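Local coordinates for 2,3-bisphosphoglycerate-independent phosphoglycerate mutase (Pyrococcus horikoshii, PDB 2ZKT), which probably interconverts 2-phosphoglycerate and 3-phosphoglycerate in glycolysis without a bisphosphoglycerate cofactor, as a metal-binding member of the alkaline phosphatase clan, at residues Asp13-Arg18 against Thr27-Ala32; Asp61-Ser66 against Thr344-Thr349; Pro303-Gly308 against Met354-Asp359; Asp373-Lys376 against Arg381-Met384. All blocks are in the same frame, centred on the assembly; numbering follows the deposited sequence.

Contact 1: Asp13-Arg18 against Thr27-Ala32. With ZN (zinc ion), chain G.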
loop_
_atom_site.group_PDB
_atom_site.type_symbol
_atom_site.label_atom_id
_atom_site.label_comp_id
_atom_site.label_asym_id
_atom_site.label_seq_id
_atom_site.Cartn_x
_atom_site.Cartn_y
_atom_site.Cartn_z
ATOM N N ASP B 13 11.432 10.845 -4.292
ATOM C CA ASP B 13 11.215 12.287 -4.183
ATOM C C ASP B 13 9.936 12.682 -3.432
ATOM O O ASP B 13 8.839 12.197 -3.735
ATOM C CB ASP B 13 11.219 12.891 -5.598
ATOM C CG ASP B 13 11.791 14.296 -5.637
ATOM O OD1 ASP B 13 11.077 15.240 -5.227
ATOM O OD2 ASP B 13 12.967 14.454 -6.067
ATOM N N GLY B 14 10.096 13.561 -2.441
ATOM C CA GLY B 14 8.960 14.031 -1.654
ATOM C C GLY B 14 8.212 12.952 -0.878
ATOM O O GLY B 14 7.048 13.132 -0.523
ATOM N N LEU B 15 8.888 11.840 -0.592
ATOM C CA LEU B 15 8.279 10.723 0.134
ATOM C C LEU B 15 7.519 11.100 1.410
ATOM O O LEU B 15 6.341 10.757 1.573
ATOM C CB LEU B 15 9.355 9.690 0.480
ATOM C CG LEU B 15 8.858 8.388 1.111
ATOM C CD1 LEU B 15 7.821 7.722 0.203
ATOM C CD2 LEU B 15 10.058 7.468 1.328
ATOM N N GLY B 16 8.190 11.806 2.318
ATOM C CA GLY B 16 7.555 12.189 3.574
ATOM C C GLY B 16 6.247 12.957 3.456
ATOM O O GLY B 16 6.065 13.767 2.539
ATOM N N ASP B 17 5.338 12.724 4.404
ATOM C CA ASP B 17 4.054 13.404 4.389
ATOM C C ASP B 17 3.519 13.573 5.812
ATOM O O ASP B 17 4.218 13.306 6.792
ATOM C CB ASP B 17 3.067 12.592 3.537
ATOM C CG ASP B 17 2.087 13.476 2.768
ATOM O OD1 ASP B 17 1.272 14.185 3.409
ATOM O OD2 ASP B 17 2.142 13.464 1.511
ATOM N N ARG B 18 2.275 14.031 5.928
ATOM C CA ARG B 18 1.642 14.200 7.232
ATOM C C ARG B 18 0.382 13.327 7.263
ATOM O O ARG B 18 -0.135 12.932 6.213
ATOM C CB ARG B 18 1.291 15.678 7.465
ATOM C CG ARG B 18 2.525 16.574 7.565
ATOM C CD ARG B 18 2.172 18.057 7.638
ATOM N NE ARG B 18 3.387 18.861 7.747
ATOM C CZ ARG B 18 3.428 20.194 7.759
ATOM N NH1 ARG B 18 2.306 20.912 7.662
ATOM N NH2 ARG B 18 4.599 20.817 7.887
ATOM N N THR B 27 -0.215 8.202 6.555
ATOM C CA THR B 27 0.433 8.977 5.515
ATOM C C THR B 27 0.344 8.089 4.275
ATOM O O THR B 27 0.113 6.879 4.387
ATOM C CB THR B 27 1.910 9.208 5.821
ATOM O OG1 THR B 27 2.572 7.937 5.896
ATOM C CG2 THR B 27 2.074 9.976 7.146
ATOM N N PRO B 28 0.511 8.678 3.076
ATOM C CA PRO B 28 0.451 7.901 1.828
ATOM C C PRO B 28 1.379 6.680 1.875
ATOM O O PRO B 28 1.025 5.603 1.396
ATOM C CB PRO B 28 0.888 8.924 0.772
ATOM C CG PRO B 28 0.277 10.194 1.306
ATOM C CD PRO B 28 0.611 10.126 2.791
ATOM N N LEU B 29 2.563 6.857 2.455
ATOM C CA LEU B 29 3.533 5.771 2.551
ATOM C C LEU B 29 3.044 4.643 3.446
ATOM O O LEU B 29 3.268 3.473 3.144
ATOM C CB LEU B 29 4.884 6.281 3.093
ATOM C CG LEU B 29 5.889 5.165 3.479
ATOM C CD1 LEU B 29 6.083 4.182 2.323
ATOM C CD2 LEU B 29 7.222 5.805 3.868
ATOM N N GLU B 30 2.372 4.992 4.541
ATOM C CA GLU B 30 1.878 3.976 5.462
ATOM C C GLU B 30 0.682 3.251 4.844
ATOM O O GLU B 30 0.633 2.014 4.817
ATOM C CB GLU B 30 1.501 4.622 6.811
ATOM C CG GLU B 30 2.706 5.190 7.561
ATOM C CD GLU B 30 2.321 6.141 8.694
ATOM O OE1 GLU B 30 1.262 6.813 8.582
ATOM O OE2 GLU B 30 3.089 6.233 9.694
ATOM N N TYR B 31 -0.255 4.048 4.318
ATOM C CA TYR B 31 -1.486 3.569 3.674
ATOM C C TYR B 31 -1.185 2.680 2.453
ATOM O O TYR B 31 -1.769 1.619 2.296
ATOM C CB TYR B 31 -2.324 4.784 3.234
ATOM C CG TYR B 31 -3.636 4.457 2.547
ATOM C CD1 TYR B 31 -4.770 4.108 3.287
ATOM C CD2 TYR B 31 -3.753 4.515 1.152
ATOM C CE1 TYR B 31 -5.984 3.824 2.661
ATOM C CE2 TYR B 31 -4.969 4.232 0.514
ATOM C CZ TYR B 31 -6.079 3.889 1.276
ATOM O OH TYR B 31 -7.290 3.609 0.661
ATOM N N ALA B 32 -0.267 3.134 1.597
ATOM C CA ALA B 32 0.110 2.405 0.385
ATOM C C ALA B 32 0.571 0.988 0.686
ATOM O O ALA B 32 1.267 0.754 1.662
ATOM C CB ALA B 32 1.221 3.166 -0.356
HETATM ZN ZN ZN G . 12.735 16.658 -4.593
#
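Asp17 crosses Pro28 at about a right angle, CB of Asp17 lying 3.6 Å from CD of Pro28. Next to this pair, the methyl CG2 of Thr27 rests on the backbone of Arg18, 3.8 Å from Arg18 C. Leu15 and Leu29 meet through one methyl, CD2 of Leu29, 4.1 Å from CG of Leu15; both carry CG anti to the backbone N (chi1 -174° and 169°), which brings their branched ends together, and both also touch Ile320 and Pro362. Thr27 is the N-cap of helix 28-31 and builds a capping box with Glu30, OG1 of Thr27 accepting from Glu30 N at 3.2 Å and OE1 of Glu30 from Thr27 N at 2.9 Å. Thr27 OG1 also bonds to Glu380. Behind the Pro28 contact, OD1 of Asp17 takes Arg18 N at 2.7 Å on its anti lone pair, while OD2 forms a salt bridge with Lys316. An alanine in place of Asp17 would probably leave Lys316 without its charge partner and the Pro28 ring without the carboxylate beside it. At the head of the loop, directly after strand 6-12, OD1 of Asp13 binds a zinc ion at 2.3 Å, together with Ser60, Asp346 and His347.

Contact 2: Asp61-Ser66 against Thr344-Thr349. With ZN (zinc ion), chain G.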
loop_
_atom_site.group_PDB
_atom_site.type_symbol
_atom_site.label_atom_id
_atom_site.label_comp_id
_atom_site.label_asym_id
_atom_site.label_seq_id
_atom_site.Cartn_x
_atom_site.Cartn_y
_atom_site.Cartn_z
ATOM N N ASP B 61 17.532 20.645 -5.062
ATOM C CA ASP B 61 18.983 20.660 -5.290
ATOM C C ASP B 61 19.806 20.567 -3.995
ATOM O O ASP B 61 20.716 19.733 -3.894
ATOM C CB ASP B 61 19.378 21.913 -6.103
ATOM C CG ASP B 61 18.813 23.204 -5.516
ATOM O OD1 ASP B 61 18.020 23.134 -4.545
ATOM O OD2 ASP B 61 19.157 24.295 -6.036
ATOM N N THR B 62 19.484 21.412 -3.011
ATOM C CA THR B 62 20.187 21.410 -1.721
ATOM C C THR B 62 19.960 20.088 -0.941
ATOM O O THR B 62 20.834 19.633 -0.192
ATOM C CB THR B 62 19.724 22.604 -0.824
ATOM O OG1 THR B 62 18.306 22.513 -0.582
ATOM C CG2 THR B 62 20.043 23.949 -1.506
ATOM N N ALA B 63 18.782 19.479 -1.124
ATOM C CA ALA B 63 18.459 18.223 -0.444
ATOM C C ALA B 63 19.333 17.095 -0.979
ATOM O O ALA B 63 19.750 16.206 -0.224
ATOM C CB ALA B 63 16.968 17.865 -0.639
ATOM N N HIS B 64 19.613 17.133 -2.285
ATOM C CA HIS B 64 20.422 16.081 -2.900
ATOM C C HIS B 64 21.926 16.256 -2.623
ATOM O O HIS B 64 22.685 15.296 -2.571
ATOM C CB HIS B 64 20.143 16.049 -4.411
ATOM C CG HIS B 64 18.946 15.171 -4.707
ATOM N ND1 HIS B 64 17.693 15.646 -4.931
ATOM C CD2 HIS B 64 18.906 13.769 -4.809
ATOM C CE1 HIS B 64 16.923 14.559 -5.178
ATOM N NE2 HIS B 64 17.627 13.422 -5.112
ATOM N N LEU B 65 22.380 17.526 -2.491
ATOM C CA LEU B 65 23.777 17.703 -2.085
ATOM C C LEU B 65 23.978 17.038 -0.726
ATOM O O LEU B 65 25.001 16.439 -0.411
ATOM C CB LEU B 65 24.089 19.205 -1.940
ATOM C CG LEU B 65 24.431 19.930 -3.255
ATOM C CD1 LEU B 65 24.437 21.445 -3.076
ATOM C CD2 LEU B 65 25.813 19.587 -3.819
ATOM N N SER B 66 22.931 17.208 0.111
ATOM C CA SER B 66 22.943 16.620 1.446
ATOM C C SER B 66 22.931 15.086 1.385
ATOM O O SER B 66 23.744 14.414 2.010
ATOM C CB SER B 66 21.708 17.137 2.201
ATOM O OG SER B 66 21.707 16.631 3.536
ATOM N N THR B 344 14.960 6.266 0.905
ATOM C CA THR B 344 14.375 7.393 1.617
ATOM C C THR B 344 13.909 8.446 0.616
ATOM O O THR B 344 13.819 8.208 -0.580
ATOM C CB THR B 344 15.445 7.983 2.549
ATOM O OG1 THR B 344 14.835 8.931 3.432
ATOM C CG2 THR B 344 16.523 8.702 1.730
ATOM N N GLY B 345 13.567 9.628 1.149
ATOM C CA GLY B 345 13.253 10.740 0.264
ATOM C C GLY B 345 14.234 11.889 0.501
ATOM O O GLY B 345 14.798 12.040 1.576
ATOM N N ASP B 346 14.473 12.677 -0.565
ATOM C CA ASP B 346 15.332 13.845 -0.394
ATOM C C ASP B 346 14.669 14.902 0.502
ATOM O O ASP B 346 15.300 15.835 0.989
ATOM C CB ASP B 346 15.644 14.431 -1.778
ATOM C CG ASP B 346 14.344 14.736 -2.512
ATOM O OD1 ASP B 346 13.408 13.941 -2.376
ATOM O OD2 ASP B 346 14.284 15.743 -3.216
ATOM N N HIS B 347 13.337 14.744 0.688
ATOM C CA HIS B 347 12.611 15.656 1.571
ATOM C C HIS B 347 11.122 15.283 1.679
ATOM O O HIS B 347 10.622 14.389 1.002
ATOM C CB HIS B 347 12.768 17.082 1.027
ATOM C CG HIS B 347 12.119 17.186 -0.332
ATOM N ND1 HIS B 347 10.775 17.161 -0.517
ATOM C CD2 HIS B 347 12.737 17.357 -1.577
ATOM C CE1 HIS B 347 10.588 17.317 -1.844
ATOM N NE2 HIS B 347 11.747 17.435 -2.504
ATOM N N SER B 348 10.418 15.975 2.600
ATOM C CA SER B 348 8.973 15.770 2.730
ATOM C C SER B 348 8.188 16.741 1.844
ATOM O O SER B 348 8.557 17.898 1.666
ATOM C CB SER B 348 8.587 15.996 4.195
ATOM O OG SER B 348 8.987 14.849 4.954
ATOM N N THR B 349 7.081 16.257 1.281
ATOM C CA THR B 349 6.199 17.100 0.479
ATOM C C THR B 349 4.786 16.695 0.834
ATOM O O THR B 349 4.136 15.961 0.092
ATOM C CB THR B 349 6.408 16.910 -1.034
ATOM O OG1 THR B 349 7.762 17.254 -1.373
ATOM C CG2 THR B 349 5.455 17.832 -1.820
HETATM ZN ZN ZN G . 12.735 16.658 -4.593
#
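Asp346 and His64 meet obliquely, the methylene of the aspartate lying over one face of the imidazole: CB of Asp346 is 4.0 Å from the centroid of the His64 ring, offset toward the rim, which qualifies as a CH-pi contact. Carboxylate and ring are not parallel, their planes being 37° apart, and OD2 of Asp346 comes within 3.5 Å of CE1 of His64. The other point of contact is Ala63, whose CB packs against the main chain and CB of Asp346, 3.9 Å from the latter, and approaches the edge of the His347 ring near its plane. Two consecutive side chains of the loop adopt the same uncommon first torsion: CG of Asp346 (chi1 55°) and CG of His347 (chi1 64°) each stand between their own backbone N and carbonyl carbon. Both groups are thereby turned onto one zinc ion, which OD2 of Asp346 binds at 2.3 Å and NE2 of His347 at 2.4 Å. On the other nitrogen of His347, ND1 donates to Ser348 O at 3.2 Å from well above that carbonyl's plane. His64 is held in turn by ND1, bonded to Ser60 O one helical turn back. Replacing His64 by an alanine would probably leave Ser60 O without this donor and open a gap over CB of Asp346. Asp13 and Ser60 complete the zinc shell, so helix 60-67 and the loop after strand 339-344 meet at a metal centre consistent with the alkaline phosphatase clan, where an Asp-His pair follows a strand of the central sheet.

Contact 3: Pro303-Gly308 against Met354-Asp359; sequences PTDAAG and MNHSGD. With ZN (zinc ion), chain H.
Asp305 and His356 reach each other through a shared zinc ion, their side chains crossing at about a right angle with carboxylate and imidazole planes 70° apart. From its place on helix 303-309, Asp305 sends CG anti to the backbone N (chi1 -177°), which swings the carboxylate out toward the loop 354-359. Its CB packs beside the carboxylate of Asp13. At the branch the oxygens divide the work: OD2 of Asp305 binds zinc at 2.1 Å and also takes a hydrogen bond from Lys302, whereas OD1 of Asp305 stays 2.8 Å from zinc, lies 3.9 Å from NE2 of His356, and is bonded to the hydroxyl of Thr349. The imidazole comes from across the metal, with NE2 of His356 at 2.3 Å from zinc. With zinc on NE2 and Ala58 O on ND1, the ring's rotation is set from both nitrogens; His347 stacks on it, and the ring of His309, the third protein ligand, also meets it. Farther from the metal, at the end of the helical segment, the backbones touch: CA of Met354 points its hydrogen almost straight at Gly308 O, 3.5 Å away. Met354 O bonds to ND1 of His309, so the same loop that supplies His356 also positions a ligand from the helix. Just before His356, Asn355 turns back so that OD1 of Asn355 accepts from His356 N at 2.8 Å, on a lone pair in the carbonyl plane. The bond from ND1 to a carbonyl is consistent with a proton on that nitrogen, leaving the NE2 lone pair for zinc.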
loop_
_atom_site.group_PDB
_atom_site.type_symbol
_atom_site.label_atom_id
_atom_site.label_comp_id
_atom_site.label_asym_id
_atom_site.label_seq_id
_atom_site.Cartn_x
_atom_site.Cartn_y
_atom_site.Cartn_z
ATOM N N PRO B 303 7.942 11.266 -9.732
ATOM C CA PRO B 303 6.475 11.367 -9.621
ATOM C C PRO B 303 5.828 11.430 -8.226
ATOM O O PRO B 303 4.802 12.107 -8.049
ATOM C CB PRO B 303 5.971 10.186 -10.471
ATOM C CG PRO B 303 7.163 9.264 -10.567
ATOM C CD PRO B 303 8.323 10.208 -10.686
ATOM N N THR B 304 6.397 10.747 -7.234
ATOM C CA THR B 304 5.806 10.811 -5.897
ATOM C C THR B 304 5.729 12.269 -5.437
ATOM O O THR B 304 4.785 12.672 -4.747
ATOM C CB THR B 304 6.630 10.022 -4.861
ATOM O OG1 THR B 304 8.030 10.225 -5.108
ATOM C CG2 THR B 304 6.295 8.534 -4.929
ATOM N N ASP B 305 6.716 13.069 -5.841
ATOM C CA ASP B 305 6.750 14.471 -5.439
ATOM C C ASP B 305 5.673 15.340 -6.087
ATOM O O ASP B 305 5.206 16.318 -5.478
ATOM C CB ASP B 305 8.129 15.066 -5.725
ATOM C CG ASP B 305 8.244 16.509 -5.269
ATOM O OD1 ASP B 305 8.073 16.775 -4.051
ATOM O OD2 ASP B 305 8.504 17.379 -6.136
ATOM N N ALA B 306 5.271 14.993 -7.314
ATOM C CA ALA B 306 4.238 15.771 -8.009
ATOM C C ALA B 306 2.871 15.598 -7.333
ATOM O O ALA B 306 2.120 16.567 -7.166
ATOM C CB ALA B 306 4.157 15.356 -9.468
ATOM N N ALA B 307 2.552 14.366 -6.938
ATOM C CA ALA B 307 1.266 14.102 -6.293
ATOM C C ALA B 307 1.158 14.925 -5.009
ATOM O O ALA B 307 0.070 15.399 -4.648
ATOM C CB ALA B 307 1.127 12.621 -5.988
ATOM N N GLY B 308 2.302 15.096 -4.333
ATOM C CA GLY B 308 2.336 15.872 -3.097
ATOM C C GLY B 308 2.088 17.345 -3.385
ATOM O O GLY B 308 1.348 18.015 -2.667
ATOM N N MET B 354 1.257 21.090 -0.072
ATOM C CA MET B 354 1.401 21.308 -1.515
ATOM C C MET B 354 2.759 21.906 -1.898
ATOM O O MET B 354 2.889 22.635 -2.893
ATOM C CB MET B 354 0.261 22.213 -2.031
ATOM C CG MET B 354 -1.120 21.548 -1.974
ATOM S SD MET B 354 -2.483 22.587 -2.587
ATOM C CE MET B 354 -2.308 22.360 -4.398
ATOM N N ASN B 355 3.772 21.582 -1.093
ATOM C CA ASN B 355 5.132 22.052 -1.318
ATOM C C ASN B 355 6.025 21.363 -0.291
ATOM O O ASN B 355 5.528 20.712 0.628
ATOM C CB ASN B 355 5.218 23.571 -1.143
ATOM C CG ASN B 355 6.269 24.200 -2.048
ATOM O OD1 ASN B 355 7.429 23.755 -2.095
ATOM N ND2 ASN B 355 5.870 25.243 -2.775
ATOM N N HIS B 356 7.339 21.504 -0.450
ATOM C CA HIS B 356 8.296 20.885 0.465
ATOM C C HIS B 356 8.098 21.379 1.898
ATOM O O HIS B 356 7.875 22.571 2.129
ATOM C CB HIS B 356 9.728 21.215 0.033
ATOM C CG HIS B 356 10.066 20.771 -1.358
ATOM N ND1 HIS B 356 11.356 20.820 -1.863
ATOM C CD2 HIS B 356 9.286 20.280 -2.357
ATOM C CE1 HIS B 356 11.354 20.379 -3.115
ATOM N NE2 HIS B 356 10.112 20.044 -3.436
ATOM N N SER B 357 8.187 20.457 2.857
ATOM C CA SER B 357 8.052 20.802 4.272
ATOM C C SER B 357 9.385 20.475 4.938
ATOM O O SER B 357 10.290 19.916 4.307
ATOM C CB SER B 357 6.962 19.960 4.942
ATOM O OG SER B 357 7.408 18.615 5.107
ATOM N N GLY B 358 9.492 20.821 6.219
ATOM C CA GLY B 358 10.704 20.552 6.969
ATOM C C GLY B 358 10.611 19.240 7.742
ATOM O O GLY B 358 11.569 18.846 8.416
ATOM N N ASP B 359 9.462 18.566 7.652
ATOM C CA ASP B 359 9.268 17.281 8.331
ATOM C C ASP B 359 10.388 16.302 7.930
ATOM O O ASP B 359 10.705 16.167 6.751
ATOM C CB ASP B 359 7.908 16.670 7.956
ATOM C CG ASP B 359 6.740 17.572 8.314
ATOM O OD1 ASP B 359 6.473 17.757 9.527
ATOM O OD2 ASP B 359 6.093 18.103 7.380
HETATM ZN ZN ZN H . 9.018 19.172 -5.234
#

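Contact 4: Asp373-Lys376 against Arg381-Met384; sequences DDTK and REAM. With CA (calcium ion), chain F.
Glu382 carries this contact, reaching from helix 380-383 to Thr375 and Lys376 on the preceding loop. Just ahead of it, Arg381 faces a different way, its NH2 engaged by Glu30 in a salt bridge and by Gly25 O. Glu382 itself leaves the helix with CG anti to the backbone N and then bends at chi2 (74°), so that its chain slides past Thr375 in the opposite direction. CG of Glu382 lies 3.7 Å from CB of Thr375, and the methyl CG2 of Thr375 lies 3.7 Å from Glu382 O. The carboxylate ends at the main chain: OE2 of Glu382 accepts from Lys376 N at 3.1 Å, a nearly straight bond (167°) arriving from above the carboxylate plane, 46° out of it. After Glu382, the CB of Ala383 and that of Met384 point away from the loop, Met384 touching Gln48 of strand 45-50.

Across the contact, the start of 373-376 is shaped by an Asx turn, OD1 of Asp373 accepting from Thr375 N at 3.1 Å and also from the Thr375 hydroxyl. Asp373 O binds the calcium ion at 2.5 Å, alongside Thr372 OG1, Glu42 O and three waters. Water 1 donates to OD1 of Asp373 at 2.6 Å, so this carboxylate probably favours the cation from the second shell. By taking the Lys376 backbone N-H, the Glu382 carboxylate ties the calcium-bearing loop to the helix.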
loop_
_atom_site.group_PDB
_atom_site.type_symbol
_atom_site.label_atom_id
_atom_site.label_comp_id
_atom_site.label_asym_id
_atom_site.label_seq_id
_atom_site.Cartn_x
_atom_site.Cartn_y
_atom_site.Cartn_z
ATOM N N ASP B 373 16.941 -3.583 13.648
ATOM C CA ASP B 373 16.176 -3.171 14.830
ATOM C C ASP B 373 14.848 -3.946 14.793
ATOM O O ASP B 373 14.668 -4.801 13.934
ATOM C CB ASP B 373 15.956 -1.630 14.838
ATOM C CG ASP B 373 15.204 -1.100 13.582
ATOM O OD1 ASP B 373 14.477 -1.885 12.903
ATOM O OD2 ASP B 373 15.339 0.122 13.284
ATOM N N ASP B 374 13.922 -3.673 15.710
ATOM C CA ASP B 374 12.666 -4.423 15.702
ATOM C C ASP B 374 11.491 -3.786 14.952
ATOM O O ASP B 374 10.334 -4.067 15.266
ATOM C CB ASP B 374 12.232 -4.775 17.138
ATOM C CG ASP B 374 12.085 -3.559 18.017
ATOM O OD1 ASP B 374 11.580 -2.522 17.523
ATOM O OD2 ASP B 374 12.464 -3.642 19.209
ATOM N N THR B 375 11.781 -2.936 13.963
ATOM C CA THR B 375 10.721 -2.323 13.170
ATOM C C THR B 375 10.233 -3.402 12.181
ATOM O O THR B 375 11.027 -4.246 11.726
ATOM C CB THR B 375 11.230 -1.097 12.365
ATOM O OG1 THR B 375 12.379 -1.477 11.588
ATOM C CG2 THR B 375 11.600 0.057 13.294
ATOM N N LYS B 376 8.942 -3.364 11.844
ATOM C CA LYS B 376 8.346 -4.357 10.943
ATOM C C LYS B 376 7.932 -3.832 9.568
ATOM O O LYS B 376 8.015 -4.569 8.583
ATOM C CB LYS B 376 7.125 -5.005 11.620
ATOM C CG LYS B 376 7.440 -5.762 12.908
ATOM C CD LYS B 376 8.405 -6.918 12.650
ATOM C CE LYS B 376 8.691 -7.710 13.929
ATOM N NZ LYS B 376 9.644 -8.853 13.697
ATOM N N ARG B 381 5.795 6.714 11.190
ATOM C CA ARG B 381 5.684 6.398 12.610
ATOM C C ARG B 381 6.627 5.271 13.026
ATOM O O ARG B 381 7.129 5.252 14.152
ATOM C CB ARG B 381 4.223 6.064 12.997
ATOM C CG ARG B 381 3.486 7.267 13.651
ATOM C CD ARG B 381 3.454 8.488 12.719
ATOM N NE ARG B 381 2.507 8.320 11.613
ATOM C CZ ARG B 381 1.191 8.530 11.709
ATOM N NH1 ARG B 381 0.656 8.925 12.859
ATOM N NH2 ARG B 381 0.401 8.326 10.666
ATOM N N GLU B 382 6.882 4.343 12.101
ATOM C CA GLU B 382 7.784 3.227 12.364
ATOM C C GLU B 382 9.237 3.769 12.415
ATOM O O GLU B 382 10.031 3.384 13.278
ATOM C CB GLU B 382 7.624 2.182 11.246
ATOM C CG GLU B 382 8.088 0.764 11.594
ATOM C CD GLU B 382 7.132 0.019 12.533
ATOM O OE1 GLU B 382 5.937 0.378 12.592
ATOM O OE2 GLU B 382 7.571 -0.944 13.195
ATOM N N ALA B 383 9.567 4.680 11.498
ATOM C CA ALA B 383 10.907 5.257 11.457
ATOM C C ALA B 383 11.204 6.032 12.741
ATOM O O ALA B 383 12.341 6.187 13.170
ATOM C CB ALA B 383 10.976 6.196 10.250
ATOM N N MET B 384 10.121 6.566 13.344
ATOM C CA MET B 384 10.259 7.252 14.623
ATOM C C MET B 384 10.774 6.299 15.716
ATOM O O MET B 384 11.228 6.708 16.779
ATOM C CB MET B 384 8.874 7.786 15.027
ATOM C CG MET B 384 8.539 9.155 14.418
ATOM S SD MET B 384 6.856 9.672 14.811
ATOM C CE MET B 384 6.309 10.053 13.135
HETATM CA CA CA F . 14.009 -6.718 12.528
HETATM O O HOH W 1 13.955 -4.018 11.516
HETATM O O HOH W 2 11.759 -6.371 12.631
HETATM O O HOH W 3 14.198 -8.831 12.147
#

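How the contacts relate
Contact 1 closes a short loop, bringing the chain after strand 6-12 back against helix 28-31. Contact 2 then opens at helix 60-67 and closes far later, in the loop after strand 339-344. Contact 3 opens inside that span, at helix 303-309, and closes beyond it at 354-359, so the two cross; Ser348 OG to Asp359 O at 2.8 Å joins them. Contacts 1 and 2 share one zinc ion, and contact 3 holds the second, gathering helices 60-67 and 303-309 and the loops after strands 6-12 and 339-344. Contact 4 is a later local closure on the calcium-bearing flank, about 21 Å between centres from contact 2, yet tied to contact 1 through Glu30 and Arg381.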